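PDB 2F2B: aquaporin aqpM from Methanothermobacter marburgensis str. Marburg, which conducts water across the archaeal membrane in both directions in response to osmotic change, and also passes some glycerol. Local coordinates for residues G133-F138 with G205-D210; A106-A111 with N199-F204; T29-S34 with A127-L132. One frame throughout, in Å; residues are numbered along the deposited sequence.

Contact 1 (G133-F138 with G205-D210); sequences GATAPF and GPYLND
The phenol OH of Y207 donates to the carbonyl O of T135, and the bond is short, 2.6 Å from OH to O. The donor sits almost straight beyond the carbonyl, at a C=O...OH angle of 168°, while T135 O itself lies in the plane of the tyrosine ring, at its edge. The same ring edge meets the methyl of A134, whose CB is 3.9 Å from Y207 CD1. This methyl points at helix 200-214 and also packs on P206, CB to CB at 3.9 Å, and against the carboxylate of D210, with A134 CB 3.2 Å from OD2. D210 turns CG anti to its carbonyl carbon (chi1 -85°), bringing OD2 there; P206, Y207 and D210 all touch this one methyl. The other end of T135 is held separately, its OG1 hydrogen-bonded to T203, and G133 O accepts from R202 NH2. Y207 is further fixed by W219, ring edge to face. In the aquaporin fold this is the extracellular loop between short helix 125-128 and helix 143-166, whose start packs on the pore helix that begins in the second NPA motif, with G133 O bonded to R202, probably the selectivity-filter arginine of the family.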
loop_
_atom_site.group_PDB
_atom_site.type_symbol
_atom_site.label_atom_id
_atom_site.label_comp_id
_atom_site.label_asym_id
_atom_site.label_seq_id
_atom_site.Cartn_x
_atom_site.Cartn_y
_atom_site.Cartn_z
ATOM N N GLY A 133 19.930 9.481 3.775
ATOM C CA GLY A 133 19.336 8.787 2.645
ATOM C C GLY A 133 19.992 9.076 1.306
ATOM O O GLY A 133 19.325 9.048 0.271
ATOM N N ALA A 134 21.294 9.351 1.309
ATOM C CA ALA A 134 22.003 9.632 0.064
ATOM C C ALA A 134 22.080 8.375 -0.804
ATOM O O ALA A 134 22.283 7.271 -0.300
ATOM C CB ALA A 134 23.413 10.147 0.365
ATOM N N THR A 135 21.918 8.547 -2.111
ATOM C CA THR A 135 21.975 7.421 -3.040
ATOM C C THR A 135 23.398 7.162 -3.537
ATOM O O THR A 135 24.079 8.078 -4.000
ATOM C CB THR A 135 21.077 7.666 -4.276
ATOM O OG1 THR A 135 21.467 8.889 -4.915
ATOM C CG2 THR A 135 19.607 7.758 -3.865
ATOM N N ALA A 136 23.838 5.912 -3.437
ATOM C CA ALA A 136 25.168 5.513 -3.900
ATOM C C ALA A 136 25.138 4.028 -4.234
ATOM O O ALA A 136 24.316 3.283 -3.701
ATOM C CB ALA A 136 26.217 5.791 -2.820
ATOM N N PRO A 137 26.028 3.575 -5.134
ATOM C CA PRO A 137 26.037 2.153 -5.481
ATOM C C PRO A 137 26.198 1.296 -4.227
ATOM O O PRO A 137 27.002 1.612 -3.347
ATOM C CB PRO A 137 27.236 2.033 -6.424
ATOM C CG PRO A 137 27.275 3.376 -7.087
ATOM C CD PRO A 137 27.026 4.317 -5.925
ATOM N N PHE A 138 25.425 0.221 -4.138
ATOM C CA PHE A 138 25.510 -0.664 -2.984
ATOM C C PHE A 138 26.713 -1.600 -3.113
ATOM O O PHE A 138 27.357 -1.646 -4.160
ATOM C CB PHE A 138 24.198 -1.439 -2.819
ATOM C CG PHE A 138 23.165 -0.695 -2.012
ATOM C CD1 PHE A 138 22.674 0.535 -2.446
ATOM C CD2 PHE A 138 22.728 -1.198 -0.789
ATOM C CE1 PHE A 138 21.764 1.261 -1.669
ATOM C CE2 PHE A 138 21.816 -0.482 -0.001
ATOM C CZ PHE A 138 21.335 0.749 -0.442
ATOM N N GLY A 205 20.722 17.125 -2.787
ATOM C CA GLY A 205 20.457 17.575 -1.427
ATOM C C GLY A 205 21.208 16.802 -0.359
ATOM O O GLY A 205 21.964 17.384 0.425
ATOM N N PRO A 206 21.000 15.481 -0.284
ATOM C CA PRO A 206 21.679 14.642 0.707
ATOM C C PRO A 206 23.204 14.679 0.549
ATOM O O PRO A 206 23.934 14.690 1.538
ATOM C CB PRO A 206 21.093 13.260 0.436
ATOM C CG PRO A 206 19.688 13.586 0.017
ATOM C CD PRO A 206 19.906 14.737 -0.938
ATOM N N TYR A 207 23.682 14.691 -0.693
ATOM C CA TYR A 207 25.125 14.741 -0.946
ATOM C C TYR A 207 25.726 15.995 -0.317
ATOM O O TYR A 207 26.749 15.927 0.366
ATOM C CB TYR A 207 25.408 14.750 -2.451
ATOM C CG TYR A 207 25.558 13.380 -3.086
ATOM C CD1 TYR A 207 24.867 12.268 -2.593
ATOM C CD2 TYR A 207 26.373 13.204 -4.205
ATOM C CE1 TYR A 207 24.991 11.016 -3.202
ATOM C CE2 TYR A 207 26.500 11.966 -4.819
ATOM C CZ TYR A 207 25.809 10.876 -4.316
ATOM O OH TYR A 207 25.943 9.653 -4.933
ATOM N N LEU A 208 25.086 17.136 -0.553
ATOM C CA LEU A 208 25.566 18.406 -0.015
ATOM C C LEU A 208 25.599 18.400 1.511
ATOM O O LEU A 208 26.622 18.723 2.123
ATOM C CB LEU A 208 24.685 19.559 -0.505
ATOM C CG LEU A 208 25.076 20.966 -0.031
ATOM C CD1 LEU A 208 26.497 21.276 -0.483
ATOM C CD2 LEU A 208 24.103 21.998 -0.587
ATOM N N ASN A 209 24.486 18.023 2.130
ATOM C CA ASN A 209 24.425 17.997 3.580
ATOM C C ASN A 209 25.318 16.930 4.215
ATOM O O ASN A 209 25.861 17.147 5.302
ATOM C CB ASN A 209 22.973 17.850 4.041
ATOM C CG ASN A 209 22.162 19.116 3.798
ATOM O OD1 ASN A 209 21.621 19.333 2.710
ATOM N ND2 ASN A 209 22.100 19.971 4.806
ATOM N N ASP A 210 25.484 15.789 3.548
ATOM C CA ASP A 210 26.353 14.741 4.078
ATOM C C ASP A 210 27.790 15.249 4.112
ATOM O O ASP A 210 28.550 14.947 5.034
ATOM C CB ASP A 210 26.299 13.477 3.213
ATOM C CG ASP A 210 25.153 12.559 3.586
ATOM O OD1 ASP A 210 24.652 12.667 4.722
ATOM O OD2 ASP A 210 24.766 11.716 2.748
#

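Contact 2 (A106-A111 with N199-F204); sequences AQLLGA and NPARTF
Apolar contacts join the two helices, led by L108 and F204, whose side chains cross at about a right angle. L108 CD2 lies 3.7 Å from F204 CG, and its CB approaches CD2 on the same ring. F204 reaches over because its CG stands anti to the backbone N (chi1 174°), which carries the ring out toward helix 100-122. Small side chains fill the rest: the methyl of A201 points between Q107 and A111, with CB to CB distances of 4.1 Å to Q107 and 4.2 Å to A111.

Methyl and ring groups also meet backbone carbonyls. A111 CB is only 3.1 Å from A201 O, a tight approach, and the ring of F204 turns its edge to L108 O, 3.5 Å from CD2. With alanines at the interface, the axes of the two short helical segments approach to 8.0 Å, with a crossing angle of -33°.

No hydrogen bond crosses between the segments; the polar groups bond within their own segment or to other parts of the fold. N199 caps its helix: OD1 accepts from R202 N at 3.0 Å, the donor standing above the carbonyl plane, and more weakly from A201 N. With OD1 so engaged, ND2 is directed elsewhere, to I81 O and a glycerol probably taken up from the crystallisation liquor. The amide of Q107 is held by T86 and E11, and the guanidinium of R202 turns away from helix 100-122 to the G133 loop.

N199, P200 and A201 are the second NPA motif, and P83 of the first packs against all three. This is how the aquaporin fold backs its second NPA half-helix, started by an asparagine cap, with a membrane-spanning helix.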
loop_
_atom_site.group_PDB
_atom_site.type_symbol
_atom_site.label_atom_id
_atom_site.label_comp_id
_atom_site.label_asym_id
_atom_site.label_seq_id
_atom_site.Cartn_x
_atom_site.Cartn_y
_atom_site.Cartn_z
ATOM N N ALA A 106 15.510 25.812 -8.653
ATOM C CA ALA A 106 14.540 25.752 -7.564
ATOM C C ALA A 106 14.513 24.354 -6.953
ATOM O O ALA A 106 14.407 24.204 -5.737
ATOM C CB ALA A 106 13.146 26.124 -8.076
ATOM N N GLN A 107 14.609 23.337 -7.807
ATOM C CA GLN A 107 14.592 21.944 -7.361
ATOM C C GLN A 107 15.845 21.609 -6.552
ATOM O O GLN A 107 15.758 20.982 -5.493
ATOM C CB GLN A 107 14.469 21.010 -8.576
ATOM C CG GLN A 107 13.153 21.175 -9.350
ATOM C CD GLN A 107 13.233 20.641 -10.774
ATOM O OE1 GLN A 107 14.293 20.211 -11.227
ATOM N NE2 GLN A 107 12.113 20.676 -11.485
ATOM N N LEU A 108 17.010 22.029 -7.039
ATOM C CA LEU A 108 18.258 21.763 -6.324
ATOM C C LEU A 108 18.247 22.429 -4.946
ATOM O O LEU A 108 18.655 21.828 -3.948
ATOM C CB LEU A 108 19.453 22.270 -7.141
ATOM C CG LEU A 108 19.737 21.531 -8.451
ATOM C CD1 LEU A 108 20.804 22.285 -9.247
ATOM C CD2 LEU A 108 20.195 20.110 -8.153
ATOM N N LEU A 109 17.775 23.671 -4.898
ATOM C CA LEU A 109 17.699 24.418 -3.645
ATOM C C LEU A 109 16.705 23.768 -2.682
ATOM O O LEU A 109 16.980 23.631 -1.489
ATOM C CB LEU A 109 17.282 25.867 -3.921
ATOM C CG LEU A 109 18.307 26.735 -4.661
ATOM C CD1 LEU A 109 17.703 28.103 -4.961
ATOM C CD2 LEU A 109 19.565 26.875 -3.815
ATOM N N GLY A 110 15.550 23.368 -3.204
ATOM C CA GLY A 110 14.547 22.729 -2.369
ATOM C C GLY A 110 15.058 21.439 -1.756
ATOM O O GLY A 110 14.807 21.152 -0.584
ATOM N N ALA A 111 15.774 20.652 -2.553
ATOM C CA ALA A 111 16.325 19.385 -2.084
ATOM C C ALA A 111 17.353 19.619 -0.983
ATOM O O ALA A 111 17.378 18.905 0.022
ATOM C CB ALA A 111 16.965 18.634 -3.242
ATOM N N ASN A 199 16.433 10.950 -9.795
ATOM C CA ASN A 199 16.285 12.395 -9.656
ATOM C C ASN A 199 17.590 13.093 -9.249
ATOM O O ASN A 199 18.053 12.937 -8.121
ATOM C CB ASN A 199 15.224 12.589 -8.568
ATOM C CG ASN A 199 14.782 14.015 -8.402
ATOM O OD1 ASN A 199 15.570 14.952 -8.524
ATOM N ND2 ASN A 199 13.505 14.187 -8.084
ATOM N N PRO A 200 18.184 13.894 -10.152
ATOM C CA PRO A 200 19.436 14.589 -9.826
ATOM C C PRO A 200 19.369 15.486 -8.583
ATOM O O PRO A 200 20.345 15.599 -7.844
ATOM C CB PRO A 200 19.731 15.384 -11.100
ATOM C CG PRO A 200 19.137 14.516 -12.180
ATOM C CD PRO A 200 17.809 14.121 -11.558
ATOM N N ALA A 201 18.223 16.123 -8.352
ATOM C CA ALA A 201 18.073 17.004 -7.194
ATOM C C ALA A 201 17.943 16.198 -5.904
ATOM O O ALA A 201 18.517 16.562 -4.870
ATOM C CB ALA A 201 16.851 17.913 -7.377
ATOM N N ARG A 202 17.186 15.106 -5.967
ATOM C CA ARG A 202 16.982 14.245 -4.805
ATOM C C ARG A 202 18.305 13.658 -4.311
ATOM O O ARG A 202 18.433 13.284 -3.143
ATOM C CB ARG A 202 15.980 13.131 -5.151
ATOM C CG ARG A 202 15.846 12.026 -4.104
ATOM C CD ARG A 202 16.730 10.838 -4.465
ATOM N NE ARG A 202 16.610 9.726 -3.521
ATOM C CZ ARG A 202 17.279 9.634 -2.376
ATOM N NH1 ARG A 202 18.124 10.592 -2.017
ATOM N NH2 ARG A 202 17.120 8.575 -1.593
ATOM N N THR A 203 19.290 13.577 -5.201
ATOM C CA THR A 203 20.601 13.066 -4.816
ATOM C C THR A 203 21.474 14.231 -4.340
ATOM O O THR A 203 22.212 14.107 -3.363
ATOM C CB THR A 203 21.304 12.345 -5.991
ATOM O OG1 THR A 203 20.555 11.172 -6.347
ATOM C CG2 THR A 203 22.717 11.926 -5.590
ATOM N N PHE A 204 21.366 15.364 -5.026
ATOM C CA PHE A 204 22.135 16.568 -4.694
ATOM C C PHE A 204 21.969 17.030 -3.241
ATOM O O PHE A 204 22.956 17.310 -2.551
ATOM C CB PHE A 204 21.727 17.708 -5.631
ATOM C CG PHE A 204 22.344 19.036 -5.283
ATOM C CD1 PHE A 204 23.669 19.310 -5.603
ATOM C CD2 PHE A 204 21.596 20.013 -4.626
ATOM C CE1 PHE A 204 24.245 20.542 -5.274
ATOM C CE2 PHE A 204 22.160 21.246 -4.292
ATOM C CZ PHE A 204 23.488 21.509 -4.619
#

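Contact 3 (T29-S34 with A127-L132); sequences TLMIAS and ATVGGL
L30 carries CG beside its backbone N and anti to its carbonyl carbon (chi1 -71°), which extends the branch along the turn at G130; V129 holds CG1 anti to its own N (chi1 176°), which lays this methyl against the last turn of helix 4-33. L30 meets backbone atoms of V129 and G130, while V129 touches both backbone and side chains of the helix end. L30 CD1 rests 3.5 Å from G130 O, and its CB lies 3.9 Å from G130 CA. In return, V129 CG1 comes to 3.7 Å from L30 O and 4.0 Å from S34 CB. M31 flanks the same methyl, its CG 4.5 Å from V129 CG1.

No hydrogen bond spans the two segments; van der Waals contact joins them. The backbones come nearest here, G130 CA being 5.1 Å from L30 CA. At G131 the chain leaves helical geometry with positive phi, and its N bonds only weakly to A127 O.

On the far side, A127 and L132 pack on helices 200-214 and 100-122, while T29 leans on helix 52-73. A neighbouring subunit of the tetramer borders the first segment, with its F42 on M31 and its N40 on S34. The contact therefore joins the extracellular end of helix 4-33 to the turn after short helix 125-128, next to the subunit interface.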
loop_
_atom_site.group_PDB
_atom_site.type_symbol
_atom_site.label_atom_id
_atom_site.label_comp_id
_atom_site.label_asym_id
_atom_site.label_seq_id
_atom_site.Cartn_x
_atom_site.Cartn_y
_atom_site.Cartn_z
ATOM N N THR A 29 15.371 4.454 8.874
ATOM C CA THR A 29 15.497 2.999 8.844
ATOM C C THR A 29 16.870 2.577 9.367
ATOM O O THR A 29 16.986 1.670 10.197
ATOM C CB THR A 29 15.328 2.459 7.412
ATOM O OG1 THR A 29 14.064 2.882 6.890
ATOM C CG2 THR A 29 15.398 0.933 7.398
ATOM N N LEU A 30 17.908 3.243 8.878
ATOM C CA LEU A 30 19.269 2.928 9.295
ATOM C C LEU A 30 19.488 3.266 10.766
ATOM O O LEU A 30 20.230 2.574 11.469
ATOM C CB LEU A 30 20.274 3.680 8.416
ATOM C CG LEU A 30 20.388 3.163 6.974
ATOM C CD1 LEU A 30 21.252 4.105 6.144
ATOM C CD2 LEU A 30 20.983 1.758 6.983
ATOM N N MET A 31 18.837 4.325 11.239
ATOM C CA MET A 31 18.973 4.721 12.636
ATOM C C MET A 31 18.344 3.701 13.587
ATOM O O MET A 31 18.908 3.406 14.643
ATOM C CB MET A 31 18.348 6.101 12.856
ATOM C CG MET A 31 19.106 7.233 12.173
ATOM S SD MET A 31 18.212 8.802 12.226
ATOM C CE MET A 31 18.590 9.361 13.904
ATOM N N ILE A 32 17.186 3.154 13.226
ATOM C CA ILE A 32 16.545 2.177 14.101
ATOM C C ILE A 32 17.141 0.778 13.963
ATOM O O ILE A 32 16.899 -0.085 14.802
ATOM C CB ILE A 32 15.011 2.095 13.870
ATOM C CG1 ILE A 32 14.708 1.591 12.459
ATOM C CG2 ILE A 32 14.382 3.459 14.114
ATOM C CD1 ILE A 32 13.233 1.283 12.228
ATOM N N ALA A 33 17.925 0.558 12.911
ATOM C CA ALA A 33 18.553 -0.743 12.696
ATOM C C ALA A 33 20.004 -0.743 13.184
ATOM O O ALA A 33 20.639 -1.795 13.260
ATOM C CB ALA A 33 18.512 -1.106 11.220
ATOM N N SER A 34 20.518 0.438 13.510
ATOM C CA SER A 34 21.901 0.577 13.973
ATOM C C SER A 34 22.204 -0.346 15.149
ATOM O O SER A 34 21.469 -0.375 16.136
ATOM C CB SER A 34 22.176 2.028 14.372
ATOM O OG SER A 34 23.540 2.212 14.719
ATOM N N ALA A 127 22.594 11.804 9.621
ATOM C CA ALA A 127 23.660 11.916 8.638
ATOM C C ALA A 127 24.811 10.951 8.919
ATOM O O ALA A 127 25.264 10.247 8.020
ATOM C CB ALA A 127 24.180 13.355 8.593
ATOM N N THR A 128 25.272 10.906 10.167
ATOM C CA THR A 128 26.390 10.035 10.524
ATOM C C THR A 128 26.050 8.548 10.488
ATOM O O THR A 128 26.922 7.718 10.237
ATOM C CB THR A 128 26.966 10.394 11.920
ATOM O OG1 THR A 128 25.950 10.268 12.922
ATOM C CG2 THR A 128 27.502 11.818 11.918
ATOM N N VAL A 129 24.786 8.213 10.736
ATOM C CA VAL A 129 24.346 6.823 10.713
ATOM C C VAL A 129 23.461 6.568 9.488
ATOM O O VAL A 129 23.647 5.585 8.766
ATOM C CB VAL A 129 23.553 6.467 11.998
ATOM C CG1 VAL A 129 23.013 5.043 11.910
ATOM C CG2 VAL A 129 24.454 6.611 13.217
ATOM N N GLY A 130 22.517 7.473 9.246
ATOM C CA GLY A 130 21.608 7.316 8.120
ATOM C C GLY A 130 22.065 7.881 6.785
ATOM O O GLY A 130 21.427 7.628 5.762
ATOM N N GLY A 131 23.157 8.642 6.782
ATOM C CA GLY A 131 23.654 9.219 5.544
ATOM C C GLY A 131 22.629 10.089 4.838
ATOM O O GLY A 131 22.726 10.325 3.631
ATOM N N LEU A 132 21.649 10.565 5.602
ATOM C CA LEU A 132 20.572 11.408 5.089
ATOM C C LEU A 132 19.920 10.807 3.848
ATOM O O LEU A 132 19.414 11.527 2.988
ATOM C CB LEU A 132 21.093 12.822 4.798
ATOM C CG LEU A 132 21.404 13.656 6.054
ATOM C CD1 LEU A 132 22.041 14.988 5.662
ATOM C CD2 LEU A 132 20.116 13.896 6.834
#

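Overall arrangement
Contacts 1 and 2 are buried and share helix 200-214, contact 2 at its NPA start and contact 1 one turn on; contact 3 lies at the extracellular surface, its centre about 19 Å from the centre of the chain. Contacts 1 and 2 touch directly, through the loop's threonine and glycine and through G205 N, which packs 4.1 Å from A111 CB. Contact 3 leads along the same loop into contact 1, where L132 packs on P206 and N209, but only approaches contact 2. Chemistry follows position: helix-on-helix apolar packing near the pore centre, a hydrogen-bonded loop further out, and van der Waals contact without hydrogen bonds at the extracellular end, where a second subunit adjoins.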